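Local coordinates for uncharacterized protein (Burkholderia pseudomallei K96243, PDB 4RHO) that is of unknown function but is probably an immunity protein that protects its bacterium against a partner toxin, at residues A24-V29 and L40-K45; V222-A227 and V237-R242. All coordinates share one frame; numbering follows the deposited sequence.

Interaction 1: A24-V29 and L40-K45; sequences AMFRDV and LSRESK
Asp-28 and Arg-42 meet in a salt bridge, and the ring of Phe-26 lies beside the arginine end. The CA atoms of Asp-28 and Arg-42 are 12.5 Å apart, so the contact belongs to side chains alone. Arg-42 spans most of that gap: its chain is extended from CG to NE and carries the guanidinium out from the helix to the loop where strand 20-26 ends. Asp-28 reaches back from the loop, its CG swung opposite the backbone N (chi1 -173°), which brings OD2 to the arginine. Its OD2 lies 2.5 Å from Arg-42 NH2, a short value not to be leaned on too closely at 2.25 Å resolution. OD2 sits at the guanidinium edge, somewhat tilted out of that plane, and is approached nearly along its own C-O axis. The two flat groups are only 15° from coplanar, yet one oxygen does the work: Arg-42 NH1 stays 3.4 Å from the same OD2 and makes no second bond with it. NH1 also has the aromatic neighbour, with Phe-26 CE2 at 3.9 Å and the ring and guanidinium planes inclined by 46°, so this is an oblique touch rather than a stack. Asp-28 CB lies in plane at the edge of that ring. Both charged groups have second partners. Arg-42 NE makes a salt bridge to Glu-38, so two carboxylates share its charge, and this should hold the group's orientation, while Asp-28 OD1 bonds to Ser-30 OG. In the fold, the contact ties the end of strand 20-26 to helix 36-51; Phe-26 also packs on Phe-135 of strand 133-140, and Glu-43, on the same helix as Arg-42, reaches strands 107-109, 120-124 and 133-140.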
# COMPACT_ATOMS: atom_id res chain seq x y z
N ALA A 24 3.40 -0.41 2.86
CA ALA A 24 4.65 -1.15 2.70
C ALA A 24 5.85 -0.35 3.23
O ALA A 24 5.90 0.87 3.11
CB ALA A 24 4.86 -1.49 1.24
N MSE A 25 6.82 -1.06 3.83
CA MSE A 25 8.08 -0.45 4.28
C MSE A 25 9.24 -1.07 3.53
O MSE A 25 9.35 -2.31 3.47
CB MSE A 25 8.26 -0.63 5.79
CG MSE A 25 7.14 -0.03 6.62
SE MSE A 25 7.28 -0.49 8.51
CE MSE A 25 8.77 0.62 8.97
N PHE A 26 10.08 -0.25 2.90
CA PHE A 26 11.20 -0.75 2.12
C PHE A 26 12.46 0.08 2.36
O PHE A 26 12.39 1.15 2.96
CB PHE A 26 10.85 -0.78 0.61
CG PHE A 26 10.59 0.58 -0.01
CD1 PHE A 26 9.37 1.22 0.15
CD2 PHE A 26 11.53 1.16 -0.85
CE1 PHE A 26 9.12 2.45 -0.45
CE2 PHE A 26 11.28 2.39 -1.47
CZ PHE A 26 10.08 3.02 -1.27
N ARG A 27 13.62 -0.44 1.94
CA ARG A 27 14.88 0.27 2.06
C ARG A 27 15.62 0.25 0.74
O ARG A 27 16.26 -0.74 0.40
CB ARG A 27 15.75 -0.34 3.17
CG ARG A 27 15.24 -0.06 4.57
CD ARG A 27 16.16 -0.64 5.63
NE ARG A 27 15.70 -0.33 6.98
CZ ARG A 27 16.05 0.76 7.64
NH1 ARG A 27 16.87 1.66 7.09
NH2 ARG A 27 15.59 0.98 8.87
N ASP A 28 15.45 1.31 -0.06
CA ASP A 28 16.13 1.42 -1.34
C ASP A 28 17.18 2.52 -1.27
O ASP A 28 16.85 3.70 -1.37
CB ASP A 28 15.11 1.70 -2.47
CG ASP A 28 15.72 1.67 -3.86
OD1 ASP A 28 16.91 1.31 -3.98
OD2 ASP A 28 15.00 1.98 -4.82
N VAL A 29 18.45 2.13 -1.08
CA VAL A 29 19.55 3.07 -0.89
C VAL A 29 19.84 3.88 -2.19
O VAL A 29 20.56 4.87 -2.14
CB VAL A 29 20.84 2.35 -0.39
CG1 VAL A 29 20.61 1.70 0.97
CG2 VAL A 29 21.33 1.33 -1.41
N LEU A 40 6.92 7.73 -9.59
CA LEU A 40 5.71 7.66 -10.42
C LEU A 40 5.70 6.40 -11.31
O LEU A 40 4.62 5.85 -11.57
CB LEU A 40 5.56 8.92 -11.28
CG LEU A 40 5.08 10.16 -10.54
CD1 LEU A 40 5.13 11.37 -11.43
CD2 LEU A 40 3.67 9.96 -10.00
N SER A 41 6.88 5.94 -11.78
CA SER A 41 6.96 4.73 -12.61
C SER A 41 6.63 3.48 -11.78
O SER A 41 5.95 2.58 -12.27
CB SER A 41 8.34 4.59 -13.25
OG SER A 41 9.34 4.36 -12.28
N ARG A 42 7.07 3.45 -10.49
CA ARG A 42 6.73 2.35 -9.57
C ARG A 42 5.25 2.38 -9.22
O ARG A 42 4.61 1.33 -9.16
CB ARG A 42 7.57 2.42 -8.28
CG ARG A 42 9.04 2.20 -8.52
CD ARG A 42 9.79 2.11 -7.22
NE ARG A 42 11.23 2.02 -7.44
CZ ARG A 42 12.10 1.71 -6.49
NH1 ARG A 42 11.68 1.39 -5.27
NH2 ARG A 42 13.40 1.66 -6.77
N GLU A 43 4.70 3.59 -9.03
CA GLU A 43 3.27 3.77 -8.75
C GLU A 43 2.43 3.36 -9.97
O GLU A 43 1.36 2.76 -9.80
CB GLU A 43 2.98 5.22 -8.36
CG GLU A 43 3.52 5.59 -6.98
CD GLU A 43 3.26 7.01 -6.55
OE1 GLU A 43 2.96 7.86 -7.42
OE2 GLU A 43 3.41 7.30 -5.34
N SER A 44 2.96 3.58 -11.19
CA SER A 44 2.29 3.20 -12.44
C SER A 44 2.12 1.68 -12.53
O SER A 44 1.15 1.20 -13.14
CB SER A 44 3.07 3.71 -13.64
OG SER A 44 2.37 3.45 -14.84
N LYS A 45 3.07 0.91 -11.97
CA LYS A 45 2.98 -0.55 -11.94
C LYS A 45 1.86 -0.99 -11.00
O LYS A 45 1.09 -1.89 -11.33
CB LYS A 45 4.33 -1.17 -11.49
CG LYS A 45 5.53 -0.77 -12.37
CD LYS A 45 5.47 -1.42 -13.77
CE LYS A 45 6.62 -0.98 -14.65
NZ LYS A 45 7.94 -1.37 -14.06

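Interaction 2: V222-A227 and V237-R242; sequences VSVTDA and VAIANR
Ile-239 serves two neighbours: its CD1 lies over one face of the Arg-242 guanidinium, 3.5 Å above the plane and off-centre, near the outer edge of the group, while its CG2 turns to Ser-223 and Val-224. With CG1 anti to the backbone N (chi1 -174°), CG2 occupies the position between the backbone N and the carbonyl carbon. From there CG2 comes to 3.8 Å from Ser-223 O and 4.1 Å from Val-224 CG2. The valine meets it with one methyl, the two side chains crossing at a slant. Ser-223 CB rests against the next helix residue, 4.0 Å from Ala-240 CA and 4.1 Å from Ala-240 CB. The small alanine lets the two main chains come close, the CA atoms of Ser-223 and Ala-240 standing 5.4 Å apart. This is a strand-to-helix connection folded back on itself: strand 215-222 runs out into a loop, and helix 234-249, which follows, packs against the start of that loop. No hydrogen bond joins the two segments. The serine hydroxyl is instead engaged by Gly-187 O, and Val-224 O accepts a bond from Trp-188 NE1, which ties the loop to the chain leading into strand 189-192. Tyr-174, from another loop, touches Ala-240, and His-236 of the same helix touches Val-224.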
# COMPACT_ATOMS: atom_id res chain seq x y z
N VAL A 222 -2.57 -15.03 4.63
CA VAL A 222 -3.97 -14.61 4.51
C VAL A 222 -4.80 -15.18 5.68
O VAL A 222 -4.73 -16.38 5.98
CB VAL A 222 -4.58 -15.03 3.14
CG1 VAL A 222 -5.98 -14.45 2.96
CG2 VAL A 222 -3.67 -14.59 1.99
N SER A 223 -5.56 -14.31 6.36
CA SER A 223 -6.37 -14.71 7.51
C SER A 223 -7.77 -15.14 7.08
O SER A 223 -8.36 -16.01 7.71
CB SER A 223 -6.47 -13.56 8.52
OG SER A 223 -7.10 -12.43 7.93
N VAL A 224 -8.35 -14.45 6.07
CA VAL A 224 -9.72 -14.71 5.63
C VAL A 224 -9.75 -14.87 4.09
O VAL A 224 -9.21 -14.03 3.38
CB VAL A 224 -10.69 -13.58 6.10
CG1 VAL A 224 -12.10 -13.81 5.57
CG2 VAL A 224 -10.70 -13.47 7.62
N THR A 225 -10.35 -15.97 3.60
CA THR A 225 -10.42 -16.24 2.16
C THR A 225 -11.88 -16.45 1.69
O THR A 225 -12.14 -16.51 0.49
CB THR A 225 -9.57 -17.48 1.80
OG1 THR A 225 -9.96 -18.57 2.64
CG2 THR A 225 -8.08 -17.22 1.95
N ASP A 226 -12.83 -16.58 2.65
CA ASP A 226 -14.23 -16.89 2.31
C ASP A 226 -15.04 -15.61 2.04
O ASP A 226 -16.10 -15.67 1.40
CB ASP A 226 -14.90 -17.71 3.44
CG ASP A 226 -15.05 -16.96 4.76
OD1 ASP A 226 -14.03 -16.47 5.27
OD2 ASP A 226 -16.16 -16.98 5.32
N ALA A 227 -14.57 -14.46 2.55
CA ALA A 227 -15.28 -13.19 2.40
C ALA A 227 -14.31 -12.01 2.55
O ALA A 227 -13.19 -12.19 3.03
CB ALA A 227 -16.40 -13.09 3.43
N VAL A 237 -11.20 -10.70 13.05
CA VAL A 237 -10.20 -10.11 13.94
C VAL A 237 -9.52 -11.22 14.79
O VAL A 237 -8.29 -11.25 14.90
CB VAL A 237 -10.82 -9.00 14.84
CG1 VAL A 237 -9.81 -8.51 15.89
CG2 VAL A 237 -11.33 -7.83 14.00
N ALA A 238 -10.32 -12.18 15.32
CA ALA A 238 -9.81 -13.24 16.19
C ALA A 238 -8.80 -14.16 15.46
O ALA A 238 -7.80 -14.55 16.06
CB ALA A 238 -10.96 -14.07 16.74
N ILE A 239 -9.06 -14.49 14.18
CA ILE A 239 -8.15 -15.36 13.44
C ILE A 239 -6.86 -14.58 13.02
O ILE A 239 -5.75 -15.12 13.13
CB ILE A 239 -8.85 -16.03 12.20
CG1 ILE A 239 -7.92 -17.07 11.52
CG2 ILE A 239 -9.36 -14.99 11.21
CD1 ILE A 239 -7.45 -18.25 12.46
N ALA A 240 -7.01 -13.29 12.66
CA ALA A 240 -5.85 -12.45 12.36
C ALA A 240 -4.99 -12.26 13.61
O ALA A 240 -3.76 -12.34 13.53
CB ALA A 240 -6.30 -11.09 11.83
N ASN A 241 -5.65 -12.14 14.80
CA ASN A 241 -4.96 -12.04 16.09
C ASN A 241 -4.20 -13.34 16.42
O ASN A 241 -3.04 -13.28 16.84
CB ASN A 241 -5.96 -11.70 17.21
CG ASN A 241 -6.41 -10.25 17.22
OD1 ASN A 241 -5.86 -9.39 16.52
ND2 ASN A 241 -7.39 -9.95 18.03
N ARG A 242 -4.84 -14.52 16.20
CA ARG A 242 -4.21 -15.83 16.43
C ARG A 242 -2.96 -16.00 15.56
O ARG A 242 -1.95 -16.55 16.02
CB ARG A 242 -5.20 -16.96 16.16
CG ARG A 242 -6.27 -17.12 17.24
CD ARG A 242 -7.35 -18.08 16.80
NE ARG A 242 -6.80 -19.41 16.50
CZ ARG A 242 -7.45 -20.33 15.80
NH1 ARG A 242 -8.64 -20.06 15.27
NH2 ARG A 242 -6.89 -21.51 15.57

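In the fold
Interactions 1 and 2 lie on opposite sides of the chain's centre, with their own centres about 27 Å apart and their nearest atoms about 16 Å apart, so neither touches the other. Each joins the end of a strand of the antiparallel sheet to the next long helix in sequence, one near the N-terminal part of the chain and one near its C-terminus. Strands 166-171 and 189-192 lie between the two strands concerned. Interaction 1 is nearer the middle, about 10 Å from the chain's centre against about 19 Å for interaction 2. The first is led by a salt bridge and partly buried; the second is buried, made mainly by carbon contacts and without a hydrogen bond across it.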